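Local coordinates for protein endonuclease IV (Thermus thermophilus, PDB 3AAM) that cleaves phosphodiester bonds at apurinic or apyrimidinic sites in DNA during base excision repair, using metal ions held in a TIM barrel, at residues Pro2-His7 with Arg261-Trp266; Leu8-Lys13 with Phe31-Lys36; Ser89-Leu94 with Leu125-Val130; Asp179-Pro184 with Gly225-Gly230; Val187-Asp192 with Asp237-Asp242. All blocks are in the same frame, centred on the assembly; numbering follows the deposited sequence.

Interaction 1: residues Pro2-His7 with Arg261-Trp266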
# COMPACT_ATOMS: atom_id res chain seq x y z
N PRO A 2 12.33 -2.78 11.18
CA PRO A 2 11.20 -2.67 10.23
C PRO A 2 11.40 -3.54 9.00
O PRO A 2 12.52 -3.68 8.49
CB PRO A 2 11.10 -1.20 9.84
CG PRO A 2 12.55 -0.75 10.00
CD PRO A 2 13.03 -1.48 11.27
N ARG A 3 10.31 -4.13 8.52
CA ARG A 3 10.36 -4.99 7.34
C ARG A 3 10.27 -4.14 6.08
O ARG A 3 9.67 -3.06 6.09
CB ARG A 3 9.22 -6.01 7.40
CG ARG A 3 9.43 -7.07 8.48
CD ARG A 3 8.23 -7.98 8.65
NE ARG A 3 8.51 -9.08 9.57
CZ ARG A 3 9.19 -10.18 9.25
NH1 ARG A 3 9.66 -10.34 8.02
NH2 ARG A 3 9.41 -11.11 10.17
N TYR A 4 10.87 -4.62 4.99
CA TYR A 4 10.89 -3.87 3.75
C TYR A 4 10.73 -4.76 2.52
O TYR A 4 11.13 -5.93 2.52
CB TYR A 4 12.21 -3.09 3.65
CG TYR A 4 13.42 -3.99 3.60
CD1 TYR A 4 13.95 -4.42 2.38
CD2 TYR A 4 13.99 -4.47 4.78
CE1 TYR A 4 15.01 -5.32 2.34
CE2 TYR A 4 15.06 -5.37 4.74
CZ TYR A 4 15.56 -5.79 3.52
OH TYR A 4 16.61 -6.69 3.48
N GLY A 5 10.17 -4.20 1.47
CA GLY A 5 9.98 -4.96 0.25
C GLY A 5 9.55 -4.12 -0.93
O GLY A 5 9.45 -2.89 -0.84
N PHE A 6 9.29 -4.80 -2.04
CA PHE A 6 8.87 -4.17 -3.28
C PHE A 6 7.54 -4.75 -3.71
O PHE A 6 7.00 -5.66 -3.08
CB PHE A 6 9.84 -4.48 -4.43
CG PHE A 6 11.26 -4.10 -4.18
CD1 PHE A 6 11.59 -2.85 -3.66
CD2 PHE A 6 12.29 -4.97 -4.53
CE1 PHE A 6 12.92 -2.48 -3.50
CE2 PHE A 6 13.62 -4.61 -4.38
CZ PHE A 6 13.94 -3.36 -3.87
N HIS A 7 7.03 -4.21 -4.81
CA HIS A 7 5.81 -4.73 -5.40
C HIS A 7 6.34 -5.72 -6.43
O HIS A 7 7.11 -5.35 -7.33
CB HIS A 7 5.01 -3.63 -6.10
CG HIS A 7 3.68 -4.09 -6.57
ND1 HIS A 7 3.52 -4.98 -7.61
CD2 HIS A 7 2.43 -3.84 -6.10
CE1 HIS A 7 2.24 -5.26 -7.76
NE2 HIS A 7 1.56 -4.58 -6.86
N ARG A 261 20.19 -1.79 -1.46
CA ARG A 261 21.39 -1.30 -0.80
C ARG A 261 21.04 -0.13 0.12
O ARG A 261 21.60 -0.00 1.20
CB ARG A 261 22.44 -0.91 -1.85
CG ARG A 261 23.22 -2.12 -2.38
CD ARG A 261 23.85 -1.84 -3.73
NE ARG A 261 24.72 -0.67 -3.70
CZ ARG A 261 25.99 -0.67 -3.31
NH1 ARG A 261 26.57 -1.79 -2.90
NH2 ARG A 261 26.68 0.46 -3.32
N VAL A 262 20.10 0.72 -0.29
CA VAL A 262 19.71 1.84 0.55
C VAL A 262 18.89 1.35 1.76
O VAL A 262 19.15 1.75 2.89
CB VAL A 262 18.91 2.88 -0.25
CG1 VAL A 262 18.47 4.03 0.66
CG2 VAL A 262 19.78 3.43 -1.38
N PHE A 263 17.92 0.46 1.53
CA PHE A 263 17.11 -0.08 2.62
C PHE A 263 18.00 -0.72 3.67
O PHE A 263 17.85 -0.48 4.86
CB PHE A 263 16.14 -1.17 2.11
CG PHE A 263 14.76 -0.67 1.78
CD1 PHE A 263 14.02 0.06 2.71
CD2 PHE A 263 14.18 -1.00 0.56
CE1 PHE A 263 12.71 0.45 2.42
CE2 PHE A 263 12.87 -0.61 0.26
CZ PHE A 263 12.14 0.12 1.19
N ARG A 264 18.93 -1.54 3.21
CA ARG A 264 19.82 -2.25 4.11
C ARG A 264 20.81 -1.35 4.84
O ARG A 264 21.14 -1.61 5.99
CB ARG A 264 20.52 -3.37 3.34
CG ARG A 264 19.55 -4.51 3.08
CD ARG A 264 19.91 -5.40 1.91
NE ARG A 264 18.86 -6.40 1.73
CZ ARG A 264 18.80 -7.26 0.72
NH1 ARG A 264 19.72 -7.26 -0.23
NH2 ARG A 264 17.80 -8.14 0.68
N ALA A 265 21.26 -0.29 4.18
CA ALA A 265 22.18 0.64 4.82
C ALA A 265 21.42 1.32 5.95
O ALA A 265 21.94 1.49 7.06
CB ALA A 265 22.68 1.66 3.82
N TRP A 266 20.18 1.70 5.67
CA TRP A 266 19.36 2.36 6.68
C TRP A 266 19.06 1.42 7.83
O TRP A 266 19.15 1.82 8.99
CB TRP A 266 18.04 2.84 6.06
CG TRP A 266 18.20 3.99 5.13
CD1 TRP A 266 19.32 4.74 4.93
CD2 TRP A 266 17.19 4.55 4.28
NE1 TRP A 266 19.08 5.73 4.01
CE2 TRP A 266 17.77 5.63 3.59
CE3 TRP A 266 15.85 4.23 4.03
CZ2 TRP A 266 17.06 6.40 2.67
CZ3 TRP A 266 15.14 5.00 3.11
CH2 TRP A 266 15.75 6.07 2.44
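Tyr-4 OH takes a nearly straight hydrogen bond from Arg-264 NE, 2.9 Å long with an N-H...O angle of 170°. The hydroxyl oxygen lies in the guanidinium plane, at its edge, so the N-H points squarely at it. A second bond to the same oxygen, from Arg-264 NH2 at 3.4 Å, is weak and bent. Ring and guanidinium stand almost perpendicular, 82° apart, and the extended run from CG to NE carries the arginine past the end of the phenol. Arg-264 NH2 also donates to the carbonyl O of Leu-26, so this arginine links the first strand, the last helix and the end of helix 15-26.

Inward from the hydroxyl the contact turns apolar. Tyr-4 CB sits over the centre of the Phe-263 ring, 3.8 Å from the centroid, a CH-pi contact. With CG of Tyr-4 placed between its backbone N and carbonyl carbon (chi1 63°), the two rings come near parallel but slid apart, their centroids 5.2 Å from each other and with little overlap. Phe-6 CE1 comes to the edge of the Phe-263 ring, 4.2 Å from Phe-263 CE2. Leu-247, on the neighbouring strand 244-247, also packs on Phe-263.

Strand 3-6 and the 261-266 part of helix 253-267 run antiparallel, their axes 9.8 Å apart, as expected where an outer helix covers a strand of a TIM barrel. Phe-263 fills the space between the two layers, while the buried tyrosine carries its one polar side-chain atom out to the arginine, which would pay for burying the hydroxyl.

Interaction 2: residues Leu8-Lys13 with Phe31-Lys36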
# COMPACT_ATOMS: atom_id res chain seq x y z
N LEU A 8 5.94 -6.98 -6.28
CA LEU A 8 6.39 -8.06 -7.16
C LEU A 8 5.32 -8.50 -8.14
O LEU A 8 4.12 -8.39 -7.87
CB LEU A 8 6.82 -9.26 -6.30
CG LEU A 8 7.81 -8.96 -5.17
CD1 LEU A 8 8.02 -10.21 -4.33
CD2 LEU A 8 9.13 -8.45 -5.75
N SER A 9 5.76 -9.03 -9.28
CA SER A 9 4.86 -9.49 -10.33
C SER A 9 4.26 -10.86 -10.04
O SER A 9 4.87 -11.69 -9.37
CB SER A 9 5.60 -9.54 -11.66
OG SER A 9 4.79 -10.13 -12.66
N ILE A 10 3.05 -11.09 -10.55
CA ILE A 10 2.39 -12.37 -10.38
C ILE A 10 2.10 -12.98 -11.74
O ILE A 10 1.44 -14.01 -11.85
CB ILE A 10 1.05 -12.24 -9.60
CG1 ILE A 10 0.08 -11.34 -10.36
CG2 ILE A 10 1.32 -11.67 -8.22
CD1 ILE A 10 -1.34 -11.38 -9.82
N ALA A 11 2.61 -12.34 -12.79
CA ALA A 11 2.41 -12.83 -14.15
C ALA A 11 3.27 -14.06 -14.40
O ALA A 11 4.25 -14.31 -13.70
CB ALA A 11 2.76 -11.73 -15.16
N GLY A 12 2.90 -14.84 -15.41
CA GLY A 12 3.68 -16.03 -15.72
C GLY A 12 3.15 -17.32 -15.12
O GLY A 12 2.19 -17.32 -14.35
N LYS A 13 3.82 -18.42 -15.46
CA LYS A 13 3.45 -19.75 -15.00
C LYS A 13 3.58 -19.98 -13.49
O LYS A 13 2.99 -20.92 -12.96
CB LYS A 13 4.29 -20.79 -15.74
CG LYS A 13 4.16 -20.71 -17.26
CD LYS A 13 2.83 -21.27 -17.75
CE LYS A 13 2.78 -22.78 -17.59
NZ LYS A 13 1.62 -23.42 -18.29
N PHE A 31 6.46 -8.08 1.15
CA PHE A 31 6.21 -7.87 -0.27
C PHE A 31 4.76 -7.52 -0.58
O PHE A 31 3.88 -7.69 0.26
CB PHE A 31 6.68 -9.08 -1.11
CG PHE A 31 5.82 -10.31 -0.96
CD1 PHE A 31 4.75 -10.54 -1.82
CD2 PHE A 31 6.10 -11.24 0.03
CE1 PHE A 31 3.96 -11.69 -1.69
CE2 PHE A 31 5.32 -12.39 0.16
CZ PHE A 31 4.25 -12.62 -0.70
N GLN A 32 4.55 -7.01 -1.78
CA GLN A 32 3.23 -6.59 -2.23
C GLN A 32 2.99 -7.11 -3.64
O GLN A 32 3.91 -7.19 -4.43
CB GLN A 32 3.15 -5.06 -2.19
CG GLN A 32 1.87 -4.46 -2.73
CD GLN A 32 1.82 -2.96 -2.53
OE1 GLN A 32 1.57 -2.48 -1.43
NE2 GLN A 32 2.09 -2.22 -3.60
N ILE A 33 1.74 -7.44 -3.94
CA ILE A 33 1.34 -7.93 -5.25
C ILE A 33 -0.06 -7.43 -5.58
O ILE A 33 -0.74 -6.86 -4.72
CB ILE A 33 1.27 -9.47 -5.28
CG1 ILE A 33 0.31 -9.96 -4.19
CG2 ILE A 33 2.65 -10.08 -5.10
CD1 ILE A 33 -0.04 -11.45 -4.29
N PHE A 34 -0.47 -7.63 -6.82
CA PHE A 34 -1.82 -7.28 -7.25
C PHE A 34 -2.53 -8.63 -7.20
O PHE A 34 -1.87 -9.66 -7.11
CB PHE A 34 -1.85 -6.77 -8.70
CG PHE A 34 -1.29 -5.39 -8.88
CD1 PHE A 34 -1.80 -4.31 -8.17
CD2 PHE A 34 -0.29 -5.16 -9.82
CE1 PHE A 34 -1.31 -3.02 -8.37
CE2 PHE A 34 0.21 -3.87 -10.03
CZ PHE A 34 -0.31 -2.80 -9.31
N ALA A 35 -3.86 -8.62 -7.24
CA ALA A 35 -4.63 -9.86 -7.23
C ALA A 35 -5.02 -10.23 -8.65
O ALA A 35 -5.58 -11.30 -8.90
CB ALA A 35 -5.87 -9.70 -6.35
N LYS A 36 -4.74 -9.32 -9.58
CA LYS A 36 -5.00 -9.50 -11.00
C LYS A 36 -4.36 -8.33 -11.73
O LYS A 36 -3.96 -7.35 -11.10
CB LYS A 36 -6.51 -9.55 -11.30
CG LYS A 36 -7.26 -8.24 -11.11
CD LYS A 36 -7.80 -8.11 -9.71
CE LYS A 36 -8.86 -7.03 -9.62
NZ LYS A 36 -9.55 -7.05 -8.30
O HOH W 1 1.62 -8.02 -8.77
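Leu-8 N donates to Gln-32 O at 2.8 Å, the shortest direct polar bond between the two segments. From the same residue a water carries the bonding on, donating to Leu-8 O at 2.7 Å and accepting from Phe-34 N at 2.9 Å. The parallel pairing of the first two barrel strands, which also joins Phe-6 to Gln-32, is thereby carried past strand 3-6 as the chain leaves this first strand of the TIM barrel for the loop before helix 15-26. Within that loop Ser-9 OG accepts from Ala-11 N, an ST turn.

The side chains around these bonds are apolar. The Leu-8 side chain crosses that of Phe-31 at about a right angle, its CD1 resting on Phe-31 CB at 3.7 Å. Ile-10 reaches back with two branches: CG2 packs on CB of Ile-33, also at 3.7 Å, while CD1 comes to 3.3 Å from Phe-34 O, an oxygen buried here with no hydrogen-bond partner in the model. Ile-10 CG1 lies between the backbone N and carbonyl carbon (chi1 61°), which sends the two methyls to different residues. An alanine here would lose both branches and would probably leave a gap beside Ile-33 and uncover the Phe-34 carbonyl. Gln-32 turns away from residues 8-13, its side chain about 8 Å from that of the manganese ligand His-219 and its NE2 bonded to Glu-248.

Interaction 3: residues Ser89-Leu94 with Leu125-Val130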
# COMPACT_ATOMS: atom_id res chain seq x y z
N SER A 89 -14.62 -4.86 -7.80
CA SER A 89 -13.22 -5.20 -8.01
C SER A 89 -12.47 -5.27 -6.68
O SER A 89 -11.65 -6.17 -6.47
CB SER A 89 -12.55 -4.17 -8.93
OG SER A 89 -11.18 -4.48 -9.12
N LEU A 90 -12.76 -4.32 -5.79
CA LEU A 90 -12.11 -4.30 -4.48
C LEU A 90 -12.55 -5.51 -3.66
O LEU A 90 -11.77 -6.06 -2.89
CB LEU A 90 -12.41 -3.00 -3.74
CG LEU A 90 -11.72 -2.82 -2.37
CD1 LEU A 90 -10.21 -2.94 -2.51
CD2 LEU A 90 -12.09 -1.47 -1.79
N ALA A 91 -13.81 -5.91 -3.82
CA ALA A 91 -14.32 -7.07 -3.08
C ALA A 91 -13.54 -8.29 -3.54
O ALA A 91 -13.22 -9.17 -2.74
CB ALA A 91 -15.80 -7.26 -3.36
N ASP A 92 -13.23 -8.35 -4.83
CA ASP A 92 -12.46 -9.46 -5.38
C ASP A 92 -11.07 -9.48 -4.74
O ASP A 92 -10.58 -10.54 -4.36
CB ASP A 92 -12.33 -9.34 -6.90
CG ASP A 92 -11.31 -10.30 -7.49
OD1 ASP A 92 -11.54 -11.53 -7.43
OD2 ASP A 92 -10.28 -9.83 -8.01
N ASP A 93 -10.45 -8.32 -4.62
CA ASP A 93 -9.12 -8.24 -4.01
C ASP A 93 -9.17 -8.79 -2.59
O ASP A 93 -8.28 -9.53 -2.18
CB ASP A 93 -8.61 -6.79 -3.94
CG ASP A 93 -8.29 -6.20 -5.30
OD1 ASP A 93 -7.81 -6.95 -6.18
OD2 ASP A 93 -8.50 -4.98 -5.48
N LEU A 94 -10.20 -8.42 -1.84
CA LEU A 94 -10.34 -8.88 -0.46
C LEU A 94 -10.58 -10.38 -0.36
O LEU A 94 -10.04 -11.04 0.51
CB LEU A 94 -11.48 -8.11 0.21
CG LEU A 94 -11.23 -6.62 0.44
CD1 LEU A 94 -12.53 -5.90 0.74
CD2 LEU A 94 -10.23 -6.45 1.57
N LEU A 125 -16.23 -4.48 1.66
CA LEU A 125 -15.98 -5.37 2.80
C LEU A 125 -17.17 -6.29 3.01
O LEU A 125 -17.01 -7.48 3.28
CB LEU A 125 -15.74 -4.55 4.07
CG LEU A 125 -14.36 -3.89 4.19
CD1 LEU A 125 -14.33 -2.95 5.38
CD2 LEU A 125 -13.31 -4.97 4.33
N ARG A 126 -18.38 -5.74 2.88
CA ARG A 126 -19.59 -6.54 3.07
C ARG A 126 -19.73 -7.58 1.97
O ARG A 126 -20.03 -8.74 2.24
CB ARG A 126 -20.81 -5.63 3.11
CG ARG A 126 -22.06 -6.32 3.60
CD ARG A 126 -23.17 -5.33 3.88
NE ARG A 126 -24.33 -5.98 4.49
CZ ARG A 126 -24.31 -6.58 5.68
NH1 ARG A 126 -23.19 -6.62 6.40
NH2 ARG A 126 -25.41 -7.14 6.15
N LEU A 127 -19.52 -7.17 0.72
CA LEU A 127 -19.62 -8.11 -0.39
C LEU A 127 -18.63 -9.26 -0.21
O LEU A 127 -18.95 -10.41 -0.49
CB LEU A 127 -19.34 -7.41 -1.72
CG LEU A 127 -20.43 -6.50 -2.29
CD1 LEU A 127 -19.97 -5.91 -3.61
CD2 LEU A 127 -21.70 -7.31 -2.48
N ALA A 128 -17.43 -8.94 0.26
CA ALA A 128 -16.41 -9.96 0.44
C ALA A 128 -16.63 -10.79 1.70
O ALA A 128 -15.95 -11.79 1.91
CB ALA A 128 -15.03 -9.30 0.49
N GLY A 129 -17.58 -10.37 2.53
CA GLY A 129 -17.85 -11.10 3.76
C GLY A 129 -16.59 -11.20 4.59
O GLY A 129 -16.34 -12.20 5.26
N VAL A 130 -15.79 -10.15 4.55
CA VAL A 130 -14.53 -10.11 5.29
C VAL A 130 -14.75 -9.90 6.79
O VAL A 130 -15.61 -9.12 7.20
CB VAL A 130 -13.62 -8.97 4.78
CG1 VAL A 130 -12.34 -8.92 5.60
CG2 VAL A 130 -13.29 -9.20 3.31
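Leu-94 is the side chain to follow, because it meets three residues of the facing segment. Its CB meets both Ala-128 CB and Val-130 CG2, each 3.8 Å away. CG stands anti to the carbonyl carbon (chi1 -68°), and from there CD1 goes on to the tip of Leu-125, reaching its CD2 at 3.8 Å. The two leucines cross obliquely. This is the packing of two neighbouring outer helices of the TIM barrel, 82-100 and 114-128, which are linked in the chain through strand 104-107. Leu-94 also touches Val-105 of that strand, while Leu-125 lies on Leu-136 of the next one, so the two leucines sit where the helices close over the sheet.

One helical turn earlier, small residues set the spacing. Ala-91 and Ala-128 face each other with their CA atoms 5.0 Å apart, a close approach that methyl side chains permit. Ala-128 CB rests against the backbone carbonyl Ala-91 O at 3.7 Å, and Ala-91 CB in turn meets Leu-127 CB at 3.9 Å. Leu-127 lies at the outer margin of the contact, where it also packs on Val-87 of the facing helix.

No hydrogen bond passes between the segments, and the side chains that meet are all apolar. What presents Val-130 to Leu-94 is the end of helix 114-128, a Schellman motif in which Gly-129 takes a positive phi of 57°. The turn is held by Gly-129 N bonded to Arg-126 O, and by Val-130 N reaching back to Leu-125 O at 3.2 Å.

Interaction 4: residues Asp179-Pro184 with Gly225-Gly230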
# COMPACT_ATOMS: atom_id res chain seq x y z
N ASP A 179 5.59 18.24 4.82
CA ASP A 179 7.03 18.29 4.57
C ASP A 179 7.82 17.09 5.10
O ASP A 179 8.52 17.18 6.11
CB ASP A 179 7.62 19.57 5.16
CG ASP A 179 8.95 19.94 4.54
OD1 ASP A 179 9.56 19.07 3.89
OD2 ASP A 179 9.38 21.10 4.71
N VAL A 180 7.72 15.97 4.40
CA VAL A 180 8.44 14.76 4.80
C VAL A 180 9.95 14.92 4.63
O VAL A 180 10.73 14.29 5.34
CB VAL A 180 7.99 13.54 3.97
CG1 VAL A 180 8.63 12.27 4.52
CG2 VAL A 180 6.47 13.43 3.98
N ALA A 181 10.35 15.78 3.70
CA ALA A 181 11.76 16.01 3.43
C ALA A 181 12.51 16.70 4.57
O ALA A 181 13.59 16.26 4.97
CB ALA A 181 11.92 16.83 2.15
N GLU A 182 11.93 17.78 5.08
CA GLU A 182 12.56 18.57 6.14
C GLU A 182 12.01 18.34 7.55
O GLU A 182 12.67 18.69 8.53
CB GLU A 182 12.46 20.06 5.81
CG GLU A 182 13.08 20.44 4.47
CD GLU A 182 14.51 19.93 4.34
OE1 GLU A 182 15.31 20.16 5.27
OE2 GLU A 182 14.82 19.32 3.30
N ASP A 183 10.81 17.79 7.65
CA ASP A 183 10.20 17.56 8.96
C ASP A 183 9.47 16.22 9.02
O ASP A 183 8.29 16.16 9.36
CB ASP A 183 9.24 18.71 9.28
CG ASP A 183 8.73 18.66 10.71
OD1 ASP A 183 9.42 18.10 11.59
OD2 ASP A 183 7.64 19.21 10.97
N PRO A 184 10.18 15.12 8.69
CA PRO A 184 9.57 13.79 8.72
C PRO A 184 8.96 13.42 10.08
O PRO A 184 7.92 12.78 10.14
CB PRO A 184 10.72 12.87 8.33
CG PRO A 184 11.94 13.61 8.81
CD PRO A 184 11.62 15.03 8.40
N GLY A 225 14.59 11.10 -5.17
CA GLY A 225 13.53 12.09 -5.24
C GLY A 225 13.80 13.33 -4.41
O GLY A 225 14.93 13.57 -3.99
N LYS A 226 12.75 14.11 -4.16
CA LYS A 226 12.88 15.35 -3.40
C LYS A 226 12.83 15.17 -1.89
O LYS A 226 13.14 16.11 -1.14
CB LYS A 226 11.79 16.33 -3.83
CG LYS A 226 11.76 16.61 -5.33
CD LYS A 226 13.11 17.12 -5.82
CE LYS A 226 13.10 17.34 -7.33
NZ LYS A 226 14.46 17.65 -7.85
N ILE A 227 12.45 13.99 -1.42
CA ILE A 227 12.39 13.76 0.02
C ILE A 227 13.76 13.30 0.51
O ILE A 227 14.19 13.67 1.60
CB ILE A 227 11.32 12.71 0.37
CG1 ILE A 227 9.96 13.17 -0.17
CG2 ILE A 227 11.25 12.53 1.89
CD1 ILE A 227 8.84 12.16 -0.03
N GLY A 228 14.43 12.49 -0.30
CA GLY A 228 15.76 12.01 0.06
C GLY A 228 15.88 11.31 1.40
O GLY A 228 15.12 10.39 1.70
N GLU A 229 16.85 11.73 2.20
CA GLU A 229 17.08 11.12 3.50
C GLU A 229 15.92 11.30 4.46
O GLU A 229 15.90 10.71 5.54
CB GLU A 229 18.38 11.66 4.12
CG GLU A 229 19.63 11.28 3.32
CD GLU A 229 19.94 9.79 3.35
OE1 GLU A 229 19.07 9.00 3.78
OE2 GLU A 229 21.05 9.41 2.93
N GLY A 230 14.94 12.11 4.07
CA GLY A 230 13.78 12.29 4.92
C GLY A 230 13.09 10.95 5.10
O GLY A 230 12.52 10.67 6.16
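Two loops meet backbone to backbone, the CA atoms of Ala-181 and Ile-227 only 4.1 Å apart, with no hydrogen bond between them. Ala-181 CB fits against the other chain segment, 3.6 Å from Lys-226 O and 3.8 Å from Ile-227 CA. Beside it Val-180 CG1 packs on Ile-227 CG2 at 3.7 Å. That isoleucine methyl stands anti to its own backbone N, which turns it to the valine, and it also lies over Ala-181 N.

Gly-230 matters for what it lacks: its CA lies 3.7 Å from Val-180 O, and a CB there would run into that carbonyl. Its own O is touched by Pro-184 CB at 3.6 Å.

Each loop is braced from within. Asp-179 OD1, met from above the carboxylate plane, accepts from Glu-182 N at 2.9 Å, an Asx motif. Ile-227 to Gly-230 forms a type II' beta turn, and Asp-207 accepts from the backbone N of Ile-227 and of Gly-228. Both loops, each leading into a helix (184-194 and 230-235), lie at the end of the TIM barrel that carries the metal site, with the Ile-227 side chain about 11 Å from the bound manganese ion.

Interaction 5: residues Val187-Asp192 with Asp237-Asp242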
# COMPACT_ATOMS: atom_id res chain seq x y z
N VAL A 187 5.65 15.18 10.50
CA VAL A 187 4.61 14.58 9.68
C VAL A 187 4.06 13.35 10.39
O VAL A 187 2.85 13.11 10.39
CB VAL A 187 5.15 14.16 8.29
CG1 VAL A 187 4.08 13.42 7.51
CG2 VAL A 187 5.59 15.40 7.52
N LEU A 188 4.94 12.56 11.00
CA LEU A 188 4.48 11.38 11.72
C LEU A 188 3.73 11.80 12.98
O LEU A 188 2.80 11.11 13.40
CB LEU A 188 5.65 10.46 12.07
CG LEU A 188 6.32 9.80 10.87
CD1 LEU A 188 7.46 8.92 11.36
CD2 LEU A 188 5.31 8.97 10.08
N ASP A 189 4.11 12.93 13.57
CA ASP A 189 3.42 13.40 14.77
C ASP A 189 2.00 13.77 14.39
O ASP A 189 1.05 13.51 15.14
CB ASP A 189 4.10 14.63 15.38
CG ASP A 189 5.53 14.37 15.80
OD1 ASP A 189 5.86 13.23 16.17
OD2 ASP A 189 6.34 15.33 15.77
N ALA A 190 1.85 14.40 13.23
CA ALA A 190 0.55 14.82 12.73
C ALA A 190 -0.32 13.61 12.43
O ALA A 190 -1.51 13.59 12.73
CB ALA A 190 0.72 15.67 11.48
N LEU A 191 0.29 12.58 11.84
CA LEU A 191 -0.45 11.38 11.52
C LEU A 191 -0.92 10.66 12.78
O LEU A 191 -2.03 10.14 12.83
CB LEU A 191 0.41 10.44 10.67
CG LEU A 191 -0.27 9.17 10.16
CD1 LEU A 191 -1.48 9.54 9.30
CD2 LEU A 191 0.73 8.34 9.35
N ASP A 192 -0.07 10.65 13.80
CA ASP A 192 -0.41 9.99 15.06
C ASP A 192 -1.54 10.72 15.77
O ASP A 192 -2.41 10.10 16.39
CB ASP A 192 0.82 9.91 15.96
CG ASP A 192 0.58 9.04 17.18
OD1 ASP A 192 0.05 7.93 17.01
OD2 ASP A 192 0.93 9.47 18.30
N ASP A 237 11.93 5.65 12.26
CA ASP A 237 11.26 6.25 13.40
C ASP A 237 10.93 5.12 14.36
O ASP A 237 10.32 4.13 13.97
CB ASP A 237 9.99 6.98 12.96
CG ASP A 237 9.34 7.73 14.10
OD1 ASP A 237 8.71 7.08 14.96
OD2 ASP A 237 9.47 8.97 14.14
N PRO A 238 11.31 5.25 15.64
CA PRO A 238 11.03 4.21 16.63
C PRO A 238 9.57 3.77 16.73
O PRO A 238 9.29 2.63 17.10
CB PRO A 238 11.54 4.83 17.93
CG PRO A 238 12.68 5.67 17.46
CD PRO A 238 12.10 6.34 16.24
N ARG A 239 8.65 4.66 16.39
CA ARG A 239 7.23 4.33 16.47
C ARG A 239 6.78 3.38 15.36
O ARG A 239 5.72 2.78 15.46
CB ARG A 239 6.40 5.61 16.41
CG ARG A 239 6.59 6.52 17.61
CD ARG A 239 5.98 7.89 17.37
NE ARG A 239 6.73 8.66 16.38
CZ ARG A 239 6.47 9.93 16.07
NH1 ARG A 239 5.48 10.58 16.66
NH2 ARG A 239 7.21 10.56 15.16
N LEU A 240 7.60 3.25 14.32
CA LEU A 240 7.25 2.39 13.19
C LEU A 240 8.17 1.19 13.05
O LEU A 240 8.14 0.49 12.03
CB LEU A 240 7.31 3.20 11.89
CG LEU A 240 6.50 4.50 11.84
CD1 LEU A 240 6.75 5.19 10.52
CD2 LEU A 240 5.02 4.19 12.03
N LYS A 241 8.99 0.93 14.06
CA LYS A 241 9.94 -0.17 14.00
C LYS A 241 9.35 -1.55 13.70
O LYS A 241 10.06 -2.41 13.19
CB LYS A 241 10.75 -0.24 15.29
CG LYS A 241 9.95 -0.57 16.53
CD LYS A 241 10.83 -0.47 17.76
CE LYS A 241 10.03 -0.71 19.03
NZ LYS A 241 10.89 -0.58 20.24
N ASP A 242 8.07 -1.75 14.00
CA ASP A 242 7.44 -3.05 13.75
C ASP A 242 6.46 -3.02 12.59
O ASP A 242 5.60 -3.90 12.48
CB ASP A 242 6.72 -3.54 15.02
CG ASP A 242 7.64 -3.67 16.21
OD1 ASP A 242 8.64 -4.42 16.11
OD2 ASP A 242 7.38 -3.03 17.25
O HOH W 2 3.56 9.91 18.88
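A salt-bridge network flanked by a leucine pair joins helix 184-194 to the loop between helix 230-235 and strand 244-247, on the outer layer of the barrel. Arg-239 NH1 donates to Asp-189 OD1 at 2.7 Å, and the oxygen is met almost along its C-O axis. The same oxygen takes a weak bond from NH2. Carboxylate and guanidinium planes are turned 53° against each other, so the aspartate does not lie flat against the arginine.

Arg-239 is fixed first by its own loop. It grips Asp-237 side-on, NE to OD1 at 2.9 Å and NH2 to OD2 at the same length, both oxygens being met on their syn side. Asp-237 OD1 also accepts from Arg-239 N, on the anti side, which makes an Asx turn. The bend at chi3 (-70°) curls the chain back so that the guanidinium can reach this carboxylate. With a leucine in its place the two aspartates would probably be left without the positive charge that joins them, and Asp-189 would lose its link to the loop.

In the TIM barrel such loops run from an outer helix back to the next strand, here 244-247, and Leu-188 anchors this one. Its CD1 meets Leu-240 CD1 tip to tip at 3.9 Å and also packs against Asp-237 OD2 at 3.4 Å; inward, the leucine touches Leu-168 of strand 165-169. Leu-188 CB comes obliquely to the guanidinium, 3.5 Å from Arg-239 NH2. A water bridges Asp-192 OD2 and Arg-239 NH1, accepting from the arginine at 3.0 Å.

From the N terminus, residues 2-7 form the first barrel strand, and interaction 1 joins it to the last helix, closing almost the whole chain into one loop in which the other four contacts nest. Interaction 2 is a short closure from the end of that strand to the second; the two meet where Phe-6 O probably bonds to Gln-32 N. Interaction 3, next in series, joins two outer helices, and Lys-36 salt-bridges it to interaction 2. Interactions 4 and 5 cross along the chain: 4 joins two loops at the metal-site end, 5 ties helix 184-194 to the loop before strand 244-247, and Val-187 touches Asp-179. Pro-2 packs against Leu-240 and Lys-241, bringing interaction 5 back to interaction 1.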